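Local coordinates for protein ectonucleotide pyrophosphatase/phosphodiesterase family member 5 (Mus musculus, PDB 5VEO) that probably hydrolyses phosphodiester bonds in a restricted range of nucleotide substrates, acting as an ectoenzyme with a zinc-containing active site that here holds AMP, at residues A[88-91]-A[96-99]; A[239-244]-A[273-278]; A[165-170]-A[365-370]; A[50-55]-A[59-64]. The protein carries 1 engineered substitution. All coordinates share one frame; numbering follows the deposited sequence.

Contact 1: A[88-91]-A[96-99]; sequences KSFS and DIYD. With FUC (alpha-L-fucopyranose), chain C.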
# COMPACT_ATOMS: atom_id res chain seq x y z
N LYS A 88 -16.29 -13.60 -9.37
CA LYS A 88 -15.32 -14.09 -8.41
C LYS A 88 -15.03 -13.01 -7.38
O LYS A 88 -14.94 -11.83 -7.72
CB LYS A 88 -14.00 -14.46 -9.08
CG LYS A 88 -14.08 -15.67 -10.01
CD LYS A 88 -14.33 -16.95 -9.25
CE LYS A 88 -14.25 -18.14 -10.20
NZ LYS A 88 -15.02 -19.32 -9.73
N SER A 89 -14.84 -13.45 -6.15
CA SER A 89 -14.38 -12.61 -5.05
C SER A 89 -12.87 -12.73 -4.85
O SER A 89 -12.23 -13.74 -5.16
CB SER A 89 -15.09 -13.02 -3.76
OG SER A 89 -16.46 -12.68 -3.81
N PHE A 90 -12.32 -11.68 -4.24
CA PHE A 90 -10.93 -11.55 -3.82
C PHE A 90 -10.99 -11.05 -2.38
O PHE A 90 -11.74 -10.11 -2.10
CB PHE A 90 -10.22 -10.56 -4.76
CG PHE A 90 -8.81 -10.15 -4.38
CD1 PHE A 90 -7.75 -10.55 -5.17
CD2 PHE A 90 -8.57 -9.26 -3.35
CE1 PHE A 90 -6.47 -10.12 -4.92
CE2 PHE A 90 -7.27 -8.84 -3.07
CZ PHE A 90 -6.22 -9.29 -3.85
N SER A 91 -10.27 -11.70 -1.47
CA SER A 91 -10.36 -11.33 -0.06
C SER A 91 -9.04 -11.57 0.65
O SER A 91 -8.61 -12.71 0.84
CB SER A 91 -11.47 -12.09 0.65
OG SER A 91 -11.37 -11.83 2.04
N ASP A 96 -7.34 -15.08 0.06
CA ASP A 96 -7.95 -15.44 -1.22
C ASP A 96 -7.59 -14.38 -2.26
O ASP A 96 -8.45 -13.64 -2.76
CB ASP A 96 -9.46 -15.59 -1.05
CG ASP A 96 -10.16 -16.06 -2.31
OD1 ASP A 96 -9.51 -16.64 -3.20
OD2 ASP A 96 -11.39 -15.83 -2.40
N ILE A 97 -6.29 -14.33 -2.58
CA ILE A 97 -5.71 -13.32 -3.45
C ILE A 97 -4.99 -13.93 -4.65
O ILE A 97 -4.32 -13.20 -5.38
CB ILE A 97 -4.73 -12.42 -2.68
CG1 ILE A 97 -3.48 -13.24 -2.27
CG2 ILE A 97 -5.45 -11.80 -1.53
CD1 ILE A 97 -2.18 -12.48 -2.29
N TYR A 98 -5.06 -15.24 -4.83
CA TYR A 98 -4.16 -15.92 -5.77
C TYR A 98 -4.79 -16.17 -7.13
O TYR A 98 -4.15 -16.78 -7.98
CB TYR A 98 -3.65 -17.23 -5.14
CG TYR A 98 -2.76 -16.91 -3.98
CD1 TYR A 98 -1.43 -16.54 -4.17
CD2 TYR A 98 -3.26 -16.88 -2.69
CE1 TYR A 98 -0.63 -16.17 -3.10
CE2 TYR A 98 -2.46 -16.52 -1.61
CZ TYR A 98 -1.15 -16.17 -1.83
OH TYR A 98 -0.39 -15.80 -0.75
N ASP A 99 -6.01 -15.68 -7.36
CA ASP A 99 -6.60 -15.76 -8.70
C ASP A 99 -5.93 -14.74 -9.60
O ASP A 99 -6.14 -13.52 -9.46
CB ASP A 99 -8.11 -15.55 -8.63
CG ASP A 99 -8.80 -15.70 -9.99
OD1 ASP A 99 -8.12 -15.63 -11.04
OD2 ASP A 99 -10.04 -15.86 -10.00
C1 FUC C . -18.88 -18.02 -5.09
C2 FUC C . -17.43 -17.63 -4.86
C3 FUC C . -17.03 -16.51 -5.78
C4 FUC C . -17.98 -15.33 -5.57
C5 FUC C . -19.42 -15.79 -5.81
C6 FUC C . -20.44 -14.73 -5.47
O2 FUC C . -16.58 -18.71 -5.05
O3 FUC C . -15.70 -16.10 -5.48
O4 FUC C . -17.82 -14.84 -4.23
O5 FUC C . -19.74 -16.92 -4.99
O HOH W 1 -10.34 -15.57 -5.58

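Contact 2: A[239-244]-A[273-278]; sequences DRYLDK and AGAHPN. With NAG (2-acetamido-2-deoxy-beta-D-glucopyranose), chain B.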
# COMPACT_ATOMS: atom_id res chain seq x y z
N ASP A 239 -27.21 -0.85 9.57
CA ASP A 239 -28.53 -1.43 9.74
C ASP A 239 -29.49 -0.49 10.46
O ASP A 239 -30.67 -0.83 10.62
CB ASP A 239 -28.41 -2.80 10.43
CG ASP A 239 -27.95 -2.73 11.86
OD1 ASP A 239 -27.55 -1.64 12.32
OD2 ASP A 239 -27.96 -3.80 12.52
N ARG A 240 -29.04 0.71 10.84
CA ARG A 240 -29.97 1.76 11.23
C ARG A 240 -30.70 2.35 10.03
O ARG A 240 -31.75 2.97 10.20
CB ARG A 240 -29.24 2.88 11.97
CG ARG A 240 -28.78 2.53 13.40
CD ARG A 240 -28.34 3.78 14.18
NE ARG A 240 -29.19 4.93 13.87
CZ ARG A 240 -29.04 6.16 14.34
NH1 ARG A 240 -28.06 6.46 15.18
NH2 ARG A 240 -29.89 7.11 13.96
N TYR A 241 -30.18 2.15 8.82
CA TYR A 241 -30.70 2.75 7.60
C TYR A 241 -31.14 1.74 6.56
O TYR A 241 -32.08 2.02 5.81
CB TYR A 241 -29.64 3.65 6.96
CG TYR A 241 -28.94 4.52 7.96
CD1 TYR A 241 -29.59 5.58 8.56
CD2 TYR A 241 -27.63 4.25 8.34
CE1 TYR A 241 -28.97 6.37 9.50
CE2 TYR A 241 -26.99 5.04 9.28
CZ TYR A 241 -27.66 6.10 9.85
OH TYR A 241 -27.02 6.87 10.78
N LEU A 242 -30.46 0.59 6.47
CA LEU A 242 -30.59 -0.34 5.37
C LEU A 242 -31.02 -1.70 5.88
O LEU A 242 -30.59 -2.14 6.95
CB LEU A 242 -29.27 -0.53 4.61
CG LEU A 242 -28.55 0.64 3.96
CD1 LEU A 242 -27.24 0.18 3.31
CD2 LEU A 242 -29.45 1.29 2.93
N ASP A 243 -31.87 -2.35 5.08
CA ASP A 243 -32.23 -3.74 5.29
C ASP A 243 -31.10 -4.63 4.77
O ASP A 243 -30.82 -4.64 3.57
CB ASP A 243 -33.54 -4.01 4.56
CG ASP A 243 -34.03 -5.43 4.71
OD1 ASP A 243 -33.23 -6.31 5.09
OD2 ASP A 243 -35.23 -5.65 4.41
N LYS A 244 -30.46 -5.38 5.67
CA LYS A 244 -29.30 -6.19 5.30
C LYS A 244 -29.62 -7.22 4.23
O LYS A 244 -28.69 -7.68 3.54
CB LYS A 244 -28.76 -6.90 6.55
CG LYS A 244 -29.72 -7.91 7.16
CD LYS A 244 -29.20 -8.44 8.50
CE LYS A 244 -30.19 -9.41 9.16
NZ LYS A 244 -30.62 -10.51 8.25
N ALA A 273 -28.02 7.84 1.28
CA ALA A 273 -27.47 9.13 0.90
C ALA A 273 -28.01 10.22 1.81
O ALA A 273 -29.23 10.39 1.94
CB ALA A 273 -27.80 9.45 -0.56
N GLY A 274 -27.11 10.97 2.44
CA GLY A 274 -27.51 12.02 3.36
C GLY A 274 -28.04 11.53 4.69
O GLY A 274 -28.52 12.35 5.49
N ALA A 275 -27.91 10.24 4.98
CA ALA A 275 -28.47 9.68 6.20
C ALA A 275 -27.60 9.97 7.42
O ALA A 275 -28.11 10.12 8.53
CB ALA A 275 -28.64 8.18 6.04
N HIS A 276 -26.28 10.04 7.22
CA HIS A 276 -25.34 10.33 8.29
C HIS A 276 -24.38 11.41 7.80
O HIS A 276 -23.87 11.30 6.67
CB HIS A 276 -24.58 9.08 8.71
CG HIS A 276 -23.82 9.26 9.98
ND1 HIS A 276 -22.70 10.05 10.06
CD2 HIS A 276 -24.06 8.80 11.23
CE1 HIS A 276 -22.27 10.06 11.31
NE2 HIS A 276 -23.07 9.30 12.04
N PRO A 277 -24.11 12.45 8.59
CA PRO A 277 -23.28 13.56 8.10
C PRO A 277 -21.87 13.15 7.74
O PRO A 277 -21.21 13.85 6.95
CB PRO A 277 -23.29 14.55 9.27
CG PRO A 277 -23.67 13.73 10.49
CD PRO A 277 -24.60 12.67 9.97
N ASN A 278 -21.37 12.05 8.29
CA ASN A 278 -19.98 11.65 8.07
C ASN A 278 -19.86 10.45 7.15
O ASN A 278 -18.79 9.83 7.05
CB ASN A 278 -19.30 11.38 9.41
CG ASN A 278 -19.30 12.62 10.27
OD1 ASN A 278 -19.97 12.69 11.29
ND2 ASN A 278 -18.56 13.64 9.83
C1 NAG B . -18.49 14.91 10.51
C2 NAG B . -17.33 15.75 10.03
C3 NAG B . -17.40 17.17 10.62
C4 NAG B . -18.79 17.79 10.51
C5 NAG B . -19.86 16.81 10.95
C6 NAG B . -21.27 17.31 10.69
C7 NAG B . -15.02 14.98 9.61
C8 NAG B . -13.81 14.34 10.23
N2 NAG B . -16.07 15.12 10.41
O3 NAG B . -16.47 17.99 9.93
O4 NAG B . -18.85 18.93 11.37
O5 NAG B . -19.74 15.59 10.22
O6 NAG B . -22.14 16.69 11.63
O7 NAG B . -15.02 15.37 8.45
O HOH W 2 -27.84 9.14 11.13

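Contact 3: A[165-170]-A[365-370]; sequences PINLGF and HLLNLT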
# COMPACT_ATOMS: atom_id res chain seq x y z
N PRO A 165 22.45 -13.24 -9.20
CA PRO A 165 21.93 -12.27 -8.23
C PRO A 165 20.85 -11.36 -8.80
O PRO A 165 20.77 -11.09 -10.00
CB PRO A 165 23.18 -11.47 -7.86
CG PRO A 165 23.98 -11.46 -9.10
CD PRO A 165 23.77 -12.83 -9.71
N ILE A 166 20.03 -10.84 -7.87
CA ILE A 166 18.98 -9.91 -8.23
C ILE A 166 19.54 -8.50 -8.31
O ILE A 166 20.52 -8.14 -7.63
CB ILE A 166 17.80 -9.96 -7.23
CG1 ILE A 166 18.23 -9.51 -5.82
CG2 ILE A 166 17.20 -11.36 -7.21
CD1 ILE A 166 17.05 -9.33 -4.82
N ASN A 167 18.93 -7.70 -9.16
CA ASN A 167 19.15 -6.26 -9.15
C ASN A 167 18.02 -5.52 -8.46
O ASN A 167 18.17 -4.32 -8.23
CB ASN A 167 19.28 -5.69 -10.56
CG ASN A 167 18.02 -5.86 -11.39
OD1 ASN A 167 17.19 -6.69 -11.08
ND2 ASN A 167 17.88 -5.08 -12.44
N LEU A 168 16.91 -6.19 -8.17
CA LEU A 168 15.69 -5.54 -7.69
C LEU A 168 15.08 -6.42 -6.62
O LEU A 168 14.73 -7.58 -6.88
CB LEU A 168 14.70 -5.31 -8.82
CG LEU A 168 13.30 -4.87 -8.42
CD1 LEU A 168 13.40 -3.51 -7.74
CD2 LEU A 168 12.42 -4.82 -9.64
N GLY A 169 15.00 -5.90 -5.40
CA GLY A 169 14.43 -6.62 -4.28
C GLY A 169 13.28 -5.86 -3.64
O GLY A 169 13.24 -4.63 -3.66
N PHE A 170 12.33 -6.63 -3.08
CA PHE A 170 11.17 -6.11 -2.37
C PHE A 170 11.09 -6.79 -1.02
O PHE A 170 11.09 -8.02 -0.95
CB PHE A 170 9.87 -6.35 -3.14
CG PHE A 170 9.79 -5.59 -4.42
CD1 PHE A 170 9.33 -4.28 -4.42
CD2 PHE A 170 10.22 -6.16 -5.61
CE1 PHE A 170 9.27 -3.55 -5.59
CE2 PHE A 170 10.16 -5.43 -6.79
CZ PHE A 170 9.70 -4.12 -6.78
N HIS A 365 13.74 4.03 -14.25
CA HIS A 365 14.92 4.82 -14.58
C HIS A 365 16.18 4.23 -13.95
O HIS A 365 17.20 4.04 -14.63
CB HIS A 365 14.74 6.27 -14.14
CG HIS A 365 15.95 7.12 -14.37
ND1 HIS A 365 16.22 7.71 -15.58
CD2 HIS A 365 16.99 7.43 -13.56
CE1 HIS A 365 17.36 8.38 -15.50
NE2 HIS A 365 17.85 8.21 -14.29
N LEU A 366 16.13 3.93 -12.65
CA LEU A 366 17.31 3.41 -11.97
C LEU A 366 17.76 2.10 -12.60
O LEU A 366 18.97 1.86 -12.73
CB LEU A 366 17.01 3.20 -10.49
CG LEU A 366 16.79 4.49 -9.71
CD1 LEU A 366 16.22 4.16 -8.32
CD2 LEU A 366 18.08 5.27 -9.60
N LEU A 367 16.82 1.25 -12.98
CA LEU A 367 17.13 -0.08 -13.49
C LEU A 367 17.30 -0.10 -15.00
O LEU A 367 17.49 -1.19 -15.57
CB LEU A 367 16.03 -1.05 -13.07
CG LEU A 367 15.83 -1.20 -11.56
CD1 LEU A 367 14.63 -2.09 -11.28
CD2 LEU A 367 17.08 -1.76 -10.90
N ASN A 368 17.22 1.04 -15.67
CA ASN A 368 17.35 1.10 -17.12
C ASN A 368 16.34 0.16 -17.80
O ASN A 368 16.68 -0.63 -18.68
CB ASN A 368 18.77 0.75 -17.54
CG ASN A 368 19.09 1.22 -18.93
OD1 ASN A 368 18.48 2.16 -19.43
ND2 ASN A 368 20.04 0.55 -19.58
N LEU A 369 15.09 0.27 -17.36
CA LEU A 369 13.97 -0.46 -17.94
C LEU A 369 13.08 0.49 -18.72
O LEU A 369 12.93 1.67 -18.36
CB LEU A 369 13.11 -1.13 -16.86
CG LEU A 369 13.83 -2.09 -15.94
CD1 LEU A 369 12.88 -2.55 -14.84
CD2 LEU A 369 14.36 -3.28 -16.73
N THR A 370 12.45 -0.04 -19.76
CA THR A 370 11.42 0.69 -20.48
C THR A 370 10.11 0.56 -19.72
O THR A 370 9.53 -0.52 -19.63
CB THR A 370 11.28 0.15 -21.90
OG1 THR A 370 12.53 0.35 -22.59
CG2 THR A 370 10.17 0.88 -22.64

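Contact 4: A[50-55]-A[59-64]; sequences VTNVFI and YPNHYT. With AMP (adenosine monophosphate), chain Q; EDO (1,2-ethanediol), chain K.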
# COMPACT_ATOMS: atom_id res chain seq x y z
N VAL A 50 3.87 12.35 0.68
CA VAL A 50 3.64 11.39 -0.40
C VAL A 50 2.15 11.20 -0.53
O VAL A 50 1.50 10.68 0.38
CB VAL A 50 4.30 10.05 -0.10
CG1 VAL A 50 3.98 9.02 -1.23
CG2 VAL A 50 5.78 10.22 0.14
N THR A 51 1.60 11.64 -1.65
CA THR A 51 0.20 11.36 -1.93
C THR A 51 0.12 9.96 -2.52
O THR A 51 0.58 9.72 -3.65
CB THR A 51 -0.39 12.38 -2.88
OG1 THR A 51 -0.34 13.66 -2.27
CG2 THR A 51 -1.82 12.04 -3.17
N ASN A 52 -0.46 9.05 -1.75
CA ASN A 52 -0.65 7.67 -2.17
C ASN A 52 -1.98 7.58 -2.92
O ASN A 52 -2.48 8.60 -3.42
CB ASN A 52 -0.52 6.74 -0.95
CG ASN A 52 -1.49 7.09 0.20
OD1 ASN A 52 -2.04 8.20 0.28
ND2 ASN A 52 -1.65 6.14 1.13
N VAL A 53 -2.54 6.38 -3.10
CA VAL A 53 -3.73 6.24 -3.93
C VAL A 53 -4.93 5.78 -3.11
O VAL A 53 -4.82 5.07 -2.09
CB VAL A 53 -3.54 5.31 -5.15
CG1 VAL A 53 -2.44 5.82 -6.05
CG2 VAL A 53 -3.32 3.89 -4.77
N PHE A 54 -6.09 6.17 -3.61
CA PHE A 54 -7.38 5.75 -3.07
C PHE A 54 -7.77 4.40 -3.64
O PHE A 54 -7.59 4.18 -4.85
CB PHE A 54 -8.42 6.80 -3.43
CG PHE A 54 -9.75 6.63 -2.76
CD1 PHE A 54 -9.95 7.06 -1.45
CD2 PHE A 54 -10.82 6.12 -3.46
CE1 PHE A 54 -11.19 6.94 -0.85
CE2 PHE A 54 -12.07 6.01 -2.86
CZ PHE A 54 -12.25 6.42 -1.56
N ILE A 55 -8.31 3.48 -2.84
CA ILE A 55 -8.43 3.57 -1.39
C ILE A 55 -7.09 3.29 -0.72
O ILE A 55 -6.27 2.54 -1.23
CB ILE A 55 -9.53 2.61 -0.86
CG1 ILE A 55 -9.13 1.14 -1.02
CG2 ILE A 55 -10.85 2.90 -1.54
CD1 ILE A 55 -10.14 0.17 -0.44
N TYR A 59 -3.41 -3.45 -0.60
CA TYR A 59 -3.23 -4.11 -1.89
C TYR A 59 -3.29 -3.09 -3.02
O TYR A 59 -2.44 -3.13 -3.92
CB TYR A 59 -4.22 -5.29 -2.04
CG TYR A 59 -3.49 -6.52 -1.55
CD1 TYR A 59 -3.02 -6.60 -0.25
CD2 TYR A 59 -3.16 -7.53 -2.43
CE1 TYR A 59 -2.25 -7.68 0.17
CE2 TYR A 59 -2.42 -8.62 -2.01
CZ TYR A 59 -1.97 -8.70 -0.71
OH TYR A 59 -1.20 -9.78 -0.34
N PRO A 60 -4.20 -2.11 -3.01
CA PRO A 60 -4.12 -1.08 -4.06
C PRO A 60 -2.80 -0.32 -4.03
O PRO A 60 -2.23 -0.03 -5.09
CB PRO A 60 -5.32 -0.17 -3.74
CG PRO A 60 -6.24 -0.99 -2.99
CD PRO A 60 -5.42 -1.96 -2.19
N ASN A 61 -2.30 0.02 -2.84
CA ASN A 61 -1.13 0.90 -2.80
C ASN A 61 0.17 0.19 -3.11
O ASN A 61 1.03 0.76 -3.79
CB ASN A 61 -1.09 1.63 -1.47
CG ASN A 61 -1.91 2.87 -1.56
OD1 ASN A 61 -1.43 3.89 -2.04
ND2 ASN A 61 -3.20 2.76 -1.24
N HIS A 62 0.33 -1.07 -2.70
CA HIS A 62 1.54 -1.78 -3.08
C HIS A 62 1.55 -2.06 -4.58
O HIS A 62 2.60 -1.98 -5.22
CB HIS A 62 1.70 -3.07 -2.28
CG HIS A 62 2.11 -2.88 -0.84
ND1 HIS A 62 1.20 -2.78 0.18
CD2 HIS A 62 3.34 -2.81 -0.26
CE1 HIS A 62 1.83 -2.65 1.33
NE2 HIS A 62 3.13 -2.66 1.10
N TYR A 63 0.38 -2.35 -5.17
CA TYR A 63 0.41 -2.61 -6.61
C TYR A 63 0.67 -1.32 -7.39
O TYR A 63 1.35 -1.35 -8.43
CB TYR A 63 -0.88 -3.28 -7.07
CG TYR A 63 -0.72 -4.19 -8.30
CD1 TYR A 63 0.37 -5.04 -8.44
CD2 TYR A 63 -1.70 -4.24 -9.29
CE1 TYR A 63 0.50 -5.89 -9.52
CE2 TYR A 63 -1.58 -5.09 -10.39
CZ TYR A 63 -0.47 -5.90 -10.50
OH TYR A 63 -0.31 -6.79 -11.56
N THR A 64 0.21 -0.17 -6.88
CA THR A 64 0.59 1.10 -7.48
C THR A 64 2.10 1.30 -7.47
O THR A 64 2.68 1.79 -8.44
CB THR A 64 -0.12 2.26 -6.77
OG1 THR A 64 -1.50 2.24 -7.15
CG2 THR A 64 0.49 3.62 -7.13
P AMP Q . -3.79 -3.33 5.24
O1P AMP Q . -4.69 -2.88 4.13
O2P AMP Q . -4.50 -3.26 6.60
O3P AMP Q . -2.46 -2.58 5.29
O5' AMP Q . -3.42 -4.87 5.00
C5' AMP Q . -2.21 -5.39 5.57
C4' AMP Q . -2.32 -6.82 6.03
O4' AMP Q . -2.30 -7.66 4.88
C3' AMP Q . -1.14 -7.27 6.89
O3' AMP Q . -1.54 -7.41 8.24
C2' AMP Q . -0.74 -8.64 6.32
O2' AMP Q . -0.65 -9.67 7.26
C1' AMP Q . -1.81 -8.91 5.29
N9 AMP Q . -1.31 -9.61 4.12
C8 AMP Q . -0.42 -9.17 3.22
N7 AMP Q . -0.23 -10.11 2.26
C5 AMP Q . -1.05 -11.15 2.58
C6 AMP Q . -1.37 -12.47 2.01
N6 AMP Q . -0.77 -12.87 0.87
N1 AMP Q . -2.27 -13.24 2.64
C2 AMP Q . -2.90 -12.86 3.77
N3 AMP Q . -2.67 -11.68 4.35
C4 AMP Q . -1.75 -10.82 3.80
C1 EDO K . -1.47 9.71 -6.27
O1 EDO K . -0.24 8.96 -6.38
C2 EDO K . -1.59 10.89 -7.26
O2 EDO K . -2.85 11.60 -7.07

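Contact 1: A[88-91]-A[96-99]
Ser91 and Asp96 face each other as an antiparallel hydrogen-bonded pair, their two bonds making a single beta bridge. Asp96 N donates to Ser91 O at 2.8 Å, and Ser91 N donates to Asp96 O at 3.0 Å. The same carbonyl oxygen of Asp96 takes a CA-H...O contact from Phe90 CA at 3.4 Å. Beside the bridge, Phe90 swings CG anti to its backbone N (chi1 172°), which turns one face of the ring to Ile97. The methyl CG2 of Ile97 rests over that face near its rim, 3.5 Å from Phe90 CZ, in a CH-pi contact. Strand 88-91 pairs with strand 80-83 in a two-stranded antiparallel sheet, and the bridge ties the following loop back to it. This matters for the nucleotide pocket, since Ile97 and Tyr98 both line the AMP site. Replacing Phe90 with an alanine would probably leave Ile97 CG2 without its ring face and open a gap beside Tyr59 of helix 58-67 and Phe102, which also pack on the ring. Toward the surface, a water donates to both Ser89 O and Asp96 OD1, each 2.7 Å away. Fucose of an attached glycan accepts a bond at O3 from Ser89 N (2.9 Å), while its O4 pairs with Ser89 OG at 2.6 Å.

Contact 2: A[239-244]-A[273-278]
Tyr241 lays one ring face against the methyl of Ala275, the tight half of this surface contact. Ala275 CB stands 3.7 Å from Tyr241 CD1, over the face but shifted toward the rim, a CH-pi contact. The ring gets there because CG turns anti to the carbonyl carbon (chi1 -44°). Arg240 CB covers the centre of the opposite face, so the aromatic plane is held between two aliphatic groups, and Leu272 of helix 265-272 and Ile236 of strand 235-237 pack against the same side chain. The hydroxyl end is looser. Tyr241 OH sits in the plane of the His276 imidazole, at its edge, 3.6 Å from His276 CD2. A water between them donates to Ala275 O at 2.8 Å, though its very short approach to the hydroxyl is doubtful. An alanine in place of Tyr241 would probably leave the Ala275 methyl and the His276 edge without their partner and open a gap beside Leu272. The imidazole is fixed from its own side: His276 ND1 accepts a bond from Asn278 N at 3.0 Å, in the ring plane, and Trp310 meets the ring. Asn278 carries the N-linked sugar, its ND2 bonded covalently to NAG C1. The two loops are thus joined mainly by apolar contact, with no direct hydrogen bond between them, while Asn278 bonds His276 and Asp307 beside the glycan.

Contact 3: A[165-170]-A[365-370]
Leu367 holds CG anti to its carbonyl carbon (chi1 -60°) and sends its two methyls to different residues of 165-170. CD1 goes to Leu168, whose own CG lies anti to its backbone N (chi1 170°); the side chains cross at about a right angle, with Leu367 CD1 3.9 Å from Leu168 CD2 and 4.0 Å from Leu168 CD1. The other methyl, CD2, meets the amide of Asn167 at a slant, 3.7 Å from Asn167 ND2. This second meeting is plain van der Waals packing: the Asn167 amide spends its polarity outside the segments, where OD1 accepts a bond from Asn113 ND2. No hydrogen bond crosses the interface. Leu367 stands where helix 359-366 ends in a Schellman motif; Asn368 takes positive phi, and its N bonds back to His365 O at 3.2 Å. The contact therefore sets a helix C-terminus against strand 168-173 in the central sheet of this alkaline phosphatase superfamily fold. That strand runs parallel between 120-123 and 16-21, and Asn167 makes backbone bonds to both Val16 and Ala119. Val16 also touches Leu367, while Ile109 and Asn113 of helix 109-115 pack on Leu168.

Contact 4: A[50-55]-A[59-64]
Asn61 uses its side-chain amide to grip both backbone polar groups of Val53, tying the chain just past strand 45-51 to helix 58-67 in this alkaline phosphatase superfamily core. OD1 accepts from Val53 N at 2.9 Å in a nearly straight bond (172°) that lies on a lone pair in the carbonyl plane. ND2 in turn donates to Val53 O at 2.9 Å, with the acceptor close to the plane of the amide. One flat group thus satisfies the buried N-H and C=O of a single residue beyond the strand's end, and the pair of bonds fixes its rotation; ND2 also bonds Lys57 O. The helix begins at Ala58, the engineered alanine in place of a threonine, probably the nucleophile as in related NPPs. Two AMP contacts come from here: Ala58 N bonds the nucleotide, and Tyr59 OH lies 2.8 Å from AMP N7. On the strand side, Asn52 ND2 bonds the backbone O of Asp224, a zinc ligand, which places Asn52 in the second shell of the metal site. Packing continues both ways along the helix. Val53 sets CG2 between its backbone N and carbonyl carbon (chi1 -60°), bringing that methyl tip to tip with Thr64, 3.4 Å from Thr64 OG1, which bonds Leu69 O and His74. Past a cis peptide bond, the Ile55 side chain meets Pro60 at a slant, with Ile55 CG1 4.1 Å from Pro60 CG.

Contacts 3 and 4 are buried and reach the same central sheet, yet differ in chemistry: contact 3 is van der Waals packing of leucine methyls, one of them against an amide, whereas contact 4, near the chain's centre, depends on an asparagine amide's hydrogen bonds. Contact 1 is partly buried, with backbone bonds inside and a sugar outside. Contact 2 lies on the surface, about 48 Å from contact 3 between centres, and rests on one aromatic ring. Contacts 1 and 2 each stand beside a glycan. Contacts 1 and 4 touch directly at the AMP pocket, where Ile97 CD1 packs 3.5 Å from Tyr59 OH; contacts 2 and 3 touch none of the others.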